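Local structure of glucosamine-6-phosphate deaminase (Thermotoga maritima, 1J5X) at residues E26-F31 and E188-S193; R129-T134 and S145-V150; P194-I199 and I299-D304. The protein is a SIS-domain protein of the alpha/beta class, built round two parallel sheets flanked by helices. One frame throughout, in Å; residues are numbered along the deposited sequence.

Contact 1. Residues E26-F31 and E188-S193; sequences ELKKFF and ELVGYS
Val190 faces helix 27-35 and fills the space between Leu27, Lys28 and Phe31. From its CB the side chain splits into two methyls, and each meets something different. CG1 is anti to the backbone N (chi1 166°). It rests against the helix backbone at the Lys28 turn, where CG1 of Val190 is 3.6 Å from CA of Lys28. Val190 CG1 is also 4.0 Å from Lys28 CB and 4.2 Å from Leu27 CG. CG2 turns to Phe31. It sits over one face of the ring, shifted from the centre toward the rim, and Val190 CG2 is 3.8 Å from Phe31 CG. The approach is a CH-pi contact, with Val190 CG2 4.0 Å from the Phe31 ring centroid and 21° off the ring normal.

Leu27 carries the contact toward the start of helix 27-35. Its CD2 branch touches Ser193, with Leu27 CD2 3.6 Å from Ser193 OG. Ser193 OG lies 3.0 Å from Val190 O, and Gln23 O is a second acceptor within reach. Lys28 gives only the base of its side chain to the contact. Its chain then leads away, and NZ forms a salt bridge with Glu32.

No hydrogen bond joins the two segments, so the contact is almost wholly apolar. Helix 162-179 packs on the same residues: Leu27 touches Met166 and Phe31 touches Leu169. The short segments run nearly antiparallel, at 152°, with axes 9.4 Å apart. This is a buried antiparallel helix-helix interface. It sets helix 27-35, the second helix of the model, against the long helix 184-205.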
loop_
_atom_site.group_PDB
_atom_site.type_symbol
_atom_site.label_atom_id
_atom_site.label_comp_id
_atom_site.label_asym_id
_atom_site.label_seq_id
_atom_site.Cartn_x
_atom_site.Cartn_y
_atom_site.Cartn_z
ATOM N N GLU A 26 10.808 -12.662 -6.578
ATOM C CA GLU A 26 10.486 -12.344 -7.951
ATOM C C GLU A 26 10.482 -10.868 -8.323
ATOM O O GLU A 26 10.256 -10.508 -9.470
ATOM C CB GLU A 26 9.101 -12.936 -8.252
ATOM C CG GLU A 26 8.967 -14.384 -7.701
ATOM C CD GLU A 26 7.730 -15.151 -8.229
ATOM O OE1 GLU A 26 6.727 -14.498 -8.620
ATOM O OE2 GLU A 26 7.749 -16.420 -8.236
ATOM N N LEU A 27 10.724 -10.026 -7.348
ATOM C CA LEU A 27 10.649 -8.585 -7.595
ATOM C C LEU A 27 11.646 -8.080 -8.626
ATOM O O LEU A 27 11.293 -7.299 -9.490
ATOM C CB LEU A 27 10.826 -7.838 -6.264
ATOM C CG LEU A 27 10.562 -6.324 -6.293
ATOM C CD1 LEU A 27 9.039 -6.060 -6.654
ATOM C CD2 LEU A 27 10.913 -5.777 -4.896
ATOM N N LYS A 28 12.894 -8.530 -8.525
ATOM C CA LYS A 28 13.894 -8.077 -9.487
ATOM C C LYS A 28 13.529 -8.449 -10.903
ATOM O O LYS A 28 13.659 -7.674 -11.863
ATOM C CB LYS A 28 15.286 -8.614 -9.117
ATOM C CG LYS A 28 16.407 -8.075 -10.030
ATOM C CD LYS A 28 17.782 -8.344 -9.393
ATOM C CE LYS A 28 18.958 -7.772 -10.199
ATOM N NZ LYS A 28 19.397 -8.681 -11.310
ATOM N N LYS A 29 13.042 -9.674 -11.062
ATOM C CA LYS A 29 12.632 -10.096 -12.386
ATOM C C LYS A 29 11.496 -9.242 -12.936
ATOM O O LYS A 29 11.493 -8.851 -14.102
ATOM C CB LYS A 29 12.172 -11.565 -12.313
ATOM C CG LYS A 29 11.644 -12.143 -13.607
ATOM C CD LYS A 29 11.361 -13.650 -13.345
ATOM C CE LYS A 29 10.917 -14.411 -14.588
ATOM N NZ LYS A 29 10.416 -15.750 -14.161
ATOM N N PHE A 30 10.511 -8.978 -12.080
ATOM C CA PHE A 30 9.378 -8.183 -12.477
ATOM C C PHE A 30 9.898 -6.778 -12.813
ATOM O O PHE A 30 9.517 -6.178 -13.813
ATOM C CB PHE A 30 8.371 -8.102 -11.316
ATOM C CG PHE A 30 7.359 -7.009 -11.476
ATOM C CD1 PHE A 30 6.296 -7.147 -12.349
ATOM C CD2 PHE A 30 7.501 -5.795 -10.748
ATOM C CE1 PHE A 30 5.345 -6.106 -12.528
ATOM C CE2 PHE A 30 6.574 -4.741 -10.911
ATOM C CZ PHE A 30 5.492 -4.888 -11.798
ATOM N N PHE A 31 10.752 -6.257 -11.937
ATOM C CA PHE A 31 11.289 -4.903 -12.157
ATOM C C PHE A 31 11.987 -4.802 -13.514
ATOM O O PHE A 31 11.727 -3.872 -14.320
ATOM C CB PHE A 31 12.289 -4.582 -11.032
ATOM C CG PHE A 31 12.936 -3.227 -11.176
ATOM C CD1 PHE A 31 12.179 -2.054 -11.092
ATOM C CD2 PHE A 31 14.324 -3.135 -11.413
ATOM C CE1 PHE A 31 12.777 -0.790 -11.244
ATOM C CE2 PHE A 31 14.951 -1.878 -11.566
ATOM C CZ PHE A 31 14.188 -0.703 -11.488
ATOM N N GLU A 188 18.380 0.061 -6.835
ATOM C CA GLU A 188 19.005 -0.222 -5.565
ATOM C C GLU A 188 17.970 -0.758 -4.573
ATOM O O GLU A 188 18.242 -1.740 -3.875
ATOM C CB GLU A 188 19.649 1.064 -5.026
ATOM C CG GLU A 188 20.144 0.951 -3.557
ATOM C CD GLU A 188 20.193 2.340 -2.867
ATOM O OE1 GLU A 188 20.718 3.326 -3.473
ATOM O OE2 GLU A 188 19.688 2.443 -1.729
ATOM N N LEU A 189 16.798 -0.129 -4.484
ATOM C CA LEU A 189 15.814 -0.624 -3.502
ATOM C C LEU A 189 15.303 -2.012 -3.874
ATOM O O LEU A 189 15.124 -2.850 -3.009
ATOM C CB LEU A 189 14.649 0.356 -3.376
ATOM C CG LEU A 189 15.131 1.709 -2.816
ATOM C CD1 LEU A 189 14.088 2.792 -3.011
ATOM C CD2 LEU A 189 15.334 1.499 -1.355
ATOM N N VAL A 190 15.051 -2.217 -5.158
ATOM C CA VAL A 190 14.645 -3.567 -5.583
ATOM C C VAL A 190 15.712 -4.609 -5.202
ATOM O O VAL A 190 15.406 -5.720 -4.715
ATOM C CB VAL A 190 14.414 -3.543 -7.094
ATOM C CG1 VAL A 190 14.338 -5.010 -7.646
ATOM C CG2 VAL A 190 13.114 -2.761 -7.408
ATOM N N GLY A 191 16.982 -4.249 -5.392
ATOM C CA GLY A 191 18.074 -5.176 -5.084
ATOM C C GLY A 191 18.183 -5.509 -3.634
ATOM O O GLY A 191 18.695 -6.586 -3.259
ATOM N N TYR A 192 17.703 -4.561 -2.802
ATOM C CA TYR A 192 17.714 -4.672 -1.355
ATOM C C TYR A 192 16.547 -5.499 -0.765
ATOM O O TYR A 192 16.566 -5.869 0.423
ATOM C CB TYR A 192 17.663 -3.236 -0.692
ATOM C CG TYR A 192 17.705 -3.277 0.840
ATOM C CD1 TYR A 192 18.743 -3.938 1.510
ATOM C CD2 TYR A 192 16.718 -2.642 1.621
ATOM C CE1 TYR A 192 18.811 -3.986 2.907
ATOM C CE2 TYR A 192 16.790 -2.668 3.018
ATOM C CZ TYR A 192 17.825 -3.339 3.666
ATOM O OH TYR A 192 17.876 -3.369 5.065
ATOM N N SER A 193 15.543 -5.782 -1.582
ATOM C CA SER A 193 14.331 -6.451 -1.061
ATOM C C SER A 193 14.547 -7.817 -0.376
ATOM O O SER A 193 13.950 -8.078 0.686
ATOM C CB SER A 193 13.232 -6.498 -2.158
ATOM O OG SER A 193 13.516 -7.458 -3.157
#

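Contact 2. Residues R129-T134 and S145-V150; sequences RTIGIT and SDLPLV
Ile133 and Leu149 form the apolar centre. Their side chains lie side by side and point the same way, with Ile133 CD1 only 3.4 Å from Leu149 CD2, a tight carbon pair. On the same face of the sheet, Ile131 CG1 packs obliquely against Leu147 CD1 at 4.1 Å. Leu147 CD1 also touches the CD of Arg129, at the exposed end of this face.

The backbones of the two strands pair in parallel. Gly132 is held to the neighbouring strand by both its N and its O: its N donates to Leu147 O (2.8 Å), and its O accepts from Leu149 N (2.9 Å). In both bonds the donor sits well above the carbonyl plane. The last bond, Thr134 N to Leu149 O, is weak. Gly132 has no side chain, and Ser145 OG fits close to its CA; that hydroxyl is bonded to Leu141 O.

The polar edge lies at the start of the pair. Asp146 OD2 takes the backbone N of Thr130 at 2.9 Å, on the anti side of the carboxylate. In return Asp146 N donates to Thr130 OG1 at 3.1 Å, nearly straight at 163°. Asn120 also bonds that hydroxyl. Strand 128-134, helix 140-144 and strand 147-150 make a beta-alpha-beta unit, ending at an outermost strand of the parallel SIS-domain sheet.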
loop_
_atom_site.group_PDB
_atom_site.type_symbol
_atom_site.label_atom_id
_atom_site.label_comp_id
_atom_site.label_asym_id
_atom_site.label_seq_id
_atom_site.Cartn_x
_atom_site.Cartn_y
_atom_site.Cartn_z
ATOM N N ARG A 129 -10.530 10.747 -19.109
ATOM C CA ARG A 129 -10.003 9.551 -19.761
ATOM C C ARG A 129 -9.527 8.608 -18.635
ATOM O O ARG A 129 -8.871 9.039 -17.651
ATOM C CB ARG A 129 -8.862 9.909 -20.698
ATOM C CG ARG A 129 -8.324 8.665 -21.406
ATOM C CD ARG A 129 -7.332 8.964 -22.490
ATOM N NE ARG A 129 -7.895 9.810 -23.535
ATOM C CZ ARG A 129 -7.343 9.925 -24.749
ATOM N NH1 ARG A 129 -6.222 9.238 -25.044
ATOM N NH2 ARG A 129 -7.895 10.719 -25.672
ATOM N N THR A 130 -9.869 7.324 -18.757
ATOM C CA THR A 130 -9.521 6.369 -17.725
ATOM C C THR A 130 -8.439 5.373 -18.051
ATOM O O THR A 130 -8.352 4.809 -19.180
ATOM C CB THR A 130 -10.784 5.570 -17.252
ATOM O OG1 THR A 130 -11.276 4.772 -18.378
ATOM C CG2 THR A 130 -11.908 6.537 -16.821
ATOM N N ILE A 131 -7.594 5.132 -17.049
ATOM C CA ILE A 131 -6.532 4.160 -17.178
ATOM C C ILE A 131 -6.931 2.978 -16.312
ATOM O O ILE A 131 -7.168 3.132 -15.116
ATOM C CB ILE A 131 -5.189 4.708 -16.691
ATOM C CG1 ILE A 131 -4.700 5.812 -17.666
ATOM C CG2 ILE A 131 -4.176 3.569 -16.593
ATOM C CD1 ILE A 131 -3.654 6.728 -16.973
ATOM N N GLY A 132 -6.977 1.773 -16.917
ATOM C CA GLY A 132 -7.404 0.620 -16.159
ATOM C C GLY A 132 -6.293 -0.209 -15.570
ATOM O O GLY A 132 -5.706 -1.034 -16.255
ATOM N N ILE A 133 -6.033 -0.069 -14.272
ATOM C CA ILE A 133 -4.957 -0.856 -13.679
ATOM C C ILE A 133 -5.539 -2.168 -13.152
ATOM O O ILE A 133 -6.347 -2.139 -12.226
ATOM C CB ILE A 133 -4.345 -0.105 -12.507
ATOM C CG1 ILE A 133 -3.799 1.249 -12.993
ATOM C CG2 ILE A 133 -3.260 -0.955 -11.789
ATOM C CD1 ILE A 133 -2.576 1.163 -13.909
ATOM N N THR A 134 -5.068 -3.313 -13.674
ATOM C CA THR A 134 -5.614 -4.592 -13.201
ATOM C C THR A 134 -4.574 -5.677 -13.522
ATOM O O THR A 134 -3.634 -5.422 -14.283
ATOM C CB THR A 134 -6.925 -4.930 -14.017
ATOM O OG1 THR A 134 -7.434 -6.214 -13.618
ATOM C CG2 THR A 134 -6.671 -4.923 -15.423
ATOM N N SER A 145 -11.938 0.342 -19.841
ATOM C CA SER A 145 -11.207 1.569 -19.547
ATOM C C SER A 145 -10.688 2.082 -20.884
ATOM O O SER A 145 -10.574 1.313 -21.858
ATOM C CB SER A 145 -10.050 1.275 -18.592
ATOM O OG SER A 145 -9.106 0.332 -19.139
ATOM N N ASP A 146 -10.379 3.372 -20.959
ATOM C CA ASP A 146 -9.845 3.946 -22.170
ATOM C C ASP A 146 -8.435 3.466 -22.493
ATOM O O ASP A 146 -8.089 3.287 -23.667
ATOM C CB ASP A 146 -9.790 5.473 -22.067
ATOM C CG ASP A 146 -11.153 6.114 -22.060
ATOM O OD1 ASP A 146 -11.993 5.715 -22.884
ATOM O OD2 ASP A 146 -11.397 7.029 -21.247
ATOM N N LEU A 147 -7.628 3.244 -21.450
ATOM C CA LEU A 147 -6.224 2.877 -21.592
ATOM C C LEU A 147 -5.930 1.794 -20.556
ATOM O O LEU A 147 -5.601 2.069 -19.381
ATOM C CB LEU A 147 -5.333 4.118 -21.302
ATOM C CG LEU A 147 -5.441 5.322 -22.252
ATOM C CD1 LEU A 147 -4.745 6.542 -21.656
ATOM C CD2 LEU A 147 -4.818 4.977 -23.586
ATOM N N PRO A 148 -6.103 0.537 -20.946
ATOM C CA PRO A 148 -5.836 -0.533 -19.995
ATOM C C PRO A 148 -4.350 -0.696 -19.751
ATOM O O PRO A 148 -3.547 -0.474 -20.642
ATOM C CB PRO A 148 -6.458 -1.767 -20.677
ATOM C CG PRO A 148 -6.306 -1.419 -22.143
ATOM C CD PRO A 148 -6.716 0.022 -22.195
ATOM N N LEU A 149 -3.989 -1.070 -18.538
ATOM C CA LEU A 149 -2.597 -1.281 -18.181
ATOM C C LEU A 149 -2.643 -2.540 -17.353
ATOM O O LEU A 149 -2.860 -2.498 -16.143
ATOM C CB LEU A 149 -2.069 -0.101 -17.323
ATOM C CG LEU A 149 -0.658 -0.297 -16.745
ATOM C CD1 LEU A 149 0.269 -0.885 -17.822
ATOM C CD2 LEU A 149 -0.117 1.049 -16.221
ATOM N N VAL A 150 -2.491 -3.681 -18.022
ATOM C CA VAL A 150 -2.538 -4.934 -17.341
ATOM C C VAL A 150 -1.144 -5.312 -16.822
ATOM O O VAL A 150 -0.178 -5.352 -17.590
ATOM C CB VAL A 150 -3.053 -6.025 -18.300
ATOM C CG1 VAL A 150 -3.241 -7.315 -17.508
ATOM C CG2 VAL A 150 -4.390 -5.580 -18.939
#

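Contact 3. Residues P194-I199 and I299-D304; sequences PEFFDI and IPVSND
An irregular loop passes beside helix 184-205, with Ile199 CA 6.5 Å from Ile299 CA, just after a kink in the helix at Pro194 and Glu195. Phe196 does most of the touching. Its CG is anti to the backbone N (chi1 179°), which carries the ring out to the loop. The CE1 corner of Phe196 is 3.4 Å from Ile299 CG2 and 3.5 Å from Val301 CB. Val301 CG2 lies over one ring face. Pro300 O comes to the ring edge, 3.5 Å from Phe196 CD1, and the same oxygen is hydrogen-bonded by Tyr192 OH. The loop joins strand 289-293 to helix 313-326, so the contact ties helix 184-205 to the loop that leaves edge strand 289-293 of the four-stranded parallel sheet in the second alpha/beta half. Leu310 and Val313 also touch Phe196. One turn further along, Ile199 CG2 meets Pro300 CD at 4.0 Å, the two side chains crossing at about a right angle. Ile199 CG2 is also 4.1 Å from Ile299 CG2. Farther along the loop, Asp304 N donates to Ser302 OG (3.0 Å), an ST turn.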
loop_
_atom_site.group_PDB
_atom_site.type_symbol
_atom_site.label_atom_id
_atom_site.label_comp_id
_atom_site.label_asym_id
_atom_site.label_seq_id
_atom_site.Cartn_x
_atom_site.Cartn_y
_atom_site.Cartn_z
ATOM N N PRO A 194 15.459 -8.670 -0.901
ATOM C CA PRO A 194 15.625 -9.960 -0.201
ATOM C C PRO A 194 16.138 -9.793 1.224
ATOM O O PRO A 194 15.606 -10.361 2.190
ATOM C CB PRO A 194 16.621 -10.721 -1.104
ATOM C CG PRO A 194 16.313 -10.163 -2.527
ATOM C CD PRO A 194 16.011 -8.691 -2.291
ATOM N N GLU A 195 17.200 -8.990 1.386
ATOM C CA GLU A 195 17.738 -8.765 2.718
ATOM C C GLU A 195 16.684 -8.056 3.588
ATOM O O GLU A 195 16.508 -8.363 4.767
ATOM C CB GLU A 195 19.022 -7.905 2.634
ATOM C CG GLU A 195 19.553 -7.411 3.990
ATOM C CD GLU A 195 20.946 -6.759 3.900
ATOM O OE1 GLU A 195 21.401 -6.432 2.779
ATOM O OE2 GLU A 195 21.563 -6.559 4.963
ATOM N N PHE A 196 15.976 -7.103 2.991
ATOM C CA PHE A 196 14.946 -6.358 3.747
ATOM C C PHE A 196 13.916 -7.336 4.303
ATOM O O PHE A 196 13.508 -7.255 5.476
ATOM C CB PHE A 196 14.214 -5.351 2.816
ATOM C CG PHE A 196 13.130 -4.558 3.510
ATOM C CD1 PHE A 196 13.431 -3.730 4.600
ATOM C CD2 PHE A 196 11.788 -4.592 3.047
ATOM C CE1 PHE A 196 12.434 -2.963 5.197
ATOM C CE2 PHE A 196 10.803 -3.815 3.670
ATOM C CZ PHE A 196 11.120 -3.023 4.712
ATOM N N PHE A 197 13.518 -8.258 3.445
ATOM C CA PHE A 197 12.528 -9.274 3.790
ATOM C C PHE A 197 13.040 -10.172 4.920
ATOM O O PHE A 197 12.369 -10.365 5.948
ATOM C CB PHE A 197 12.193 -10.091 2.548
ATOM C CG PHE A 197 11.239 -11.247 2.822
ATOM C CD1 PHE A 197 11.715 -12.469 3.326
ATOM C CD2 PHE A 197 9.863 -11.092 2.628
ATOM C CE1 PHE A 197 10.818 -13.527 3.643
ATOM C CE2 PHE A 197 8.966 -12.129 2.936
ATOM C CZ PHE A 197 9.433 -13.344 3.442
ATOM N N ASP A 198 14.269 -10.682 4.768
ATOM C CA ASP A 198 14.832 -11.561 5.782
ATOM C C ASP A 198 15.012 -10.856 7.118
ATOM O O ASP A 198 14.756 -11.447 8.150
ATOM C CB ASP A 198 16.174 -12.190 5.287
ATOM C CG ASP A 198 16.000 -13.053 4.025
ATOM O OD1 ASP A 198 14.881 -13.557 3.744
ATOM O OD2 ASP A 198 16.995 -13.255 3.293
ATOM N N ILE A 199 15.453 -9.596 7.124
ATOM C CA ILE A 199 15.595 -8.876 8.375
ATOM C C ILE A 199 14.194 -8.721 9.000
ATOM O O ILE A 199 14.009 -8.859 10.234
ATOM C CB ILE A 199 16.226 -7.427 8.167
ATOM C CG1 ILE A 199 17.718 -7.566 7.750
ATOM C CG2 ILE A 199 16.055 -6.589 9.446
ATOM C CD1 ILE A 199 18.418 -6.250 7.279
ATOM N N ILE A 299 14.187 -2.160 11.535
ATOM C CA ILE A 299 14.264 -2.808 10.231
ATOM C C ILE A 299 14.728 -1.695 9.271
ATOM O O ILE A 299 13.941 -0.868 8.771
ATOM C CB ILE A 299 12.878 -3.332 9.764
ATOM C CG1 ILE A 299 12.321 -4.389 10.741
ATOM C CG2 ILE A 299 13.000 -3.990 8.411
ATOM C CD1 ILE A 299 10.835 -4.854 10.287
ATOM N N PRO A 300 16.031 -1.668 8.953
ATOM C CA PRO A 300 16.579 -0.649 8.076
ATOM C C PRO A 300 16.105 -0.727 6.657
ATOM O O PRO A 300 15.993 -1.812 6.101
ATOM C CB PRO A 300 18.104 -0.896 8.135
ATOM C CG PRO A 300 18.272 -1.832 9.316
ATOM C CD PRO A 300 17.037 -2.693 9.237
ATOM N N VAL A 301 15.836 0.455 6.102
ATOM C CA VAL A 301 15.483 0.629 4.701
ATOM C C VAL A 301 15.512 2.138 4.496
ATOM O O VAL A 301 15.284 2.876 5.474
ATOM C CB VAL A 301 14.107 0.053 4.364
ATOM C CG1 VAL A 301 12.992 0.808 5.181
ATOM C CG2 VAL A 301 13.887 0.178 2.849
ATOM N N SER A 302 15.788 2.602 3.269
ATOM C CA SER A 302 15.861 4.052 3.007
ATOM C C SER A 302 14.660 4.813 3.566
ATOM O O SER A 302 13.528 4.353 3.437
ATOM C CB SER A 302 15.925 4.306 1.506
ATOM O OG SER A 302 15.705 5.668 1.165
ATOM N N ASN A 303 14.900 6.004 4.102
ATOM C CA ASN A 303 13.799 6.818 4.631
ATOM C C ASN A 303 13.276 7.786 3.581
ATOM O O ASN A 303 12.442 8.672 3.862
ATOM C CB ASN A 303 14.223 7.569 5.895
ATOM C CG ASN A 303 14.564 6.617 7.024
ATOM O OD1 ASN A 303 13.943 5.553 7.148
ATOM N ND2 ASN A 303 15.537 6.986 7.856
ATOM N N ASP A 304 13.712 7.581 2.352
ATOM C CA ASP A 304 13.242 8.428 1.260
ATOM C C ASP A 304 11.912 7.829 0.778
ATOM O O ASP A 304 11.715 6.600 0.897
ATOM C CB ASP A 304 14.203 8.392 0.098
ATOM C CG ASP A 304 13.702 9.179 -1.047
ATOM O OD1 ASP A 304 13.420 8.540 -2.074
ATOM O OD2 ASP A 304 13.533 10.433 -0.898
#

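In the fold
After helix 15-25, helix 27-35 follows, and contact 1 brings it against helix 184-205, closing a loop of 156 residues. That loop holds the five-stranded sheet. Contact 2 lies within it and closes a short loop of 10 residues between two neighbouring strands, about 25 Å from contact 1 between centres. Contact 3 opens directly after contact 1 on the same helix. It closes a loop of 99 residues that contains the four-stranded sheet, by reaching the loop after strand 289-293. Contacts 1 and 3 touch through Tyr192. Helix 184-205 thus meets both helix 27-35 and the second sheet's connecting loop. Contacts 2 and 3 lie on opposite sides of the chain's centre.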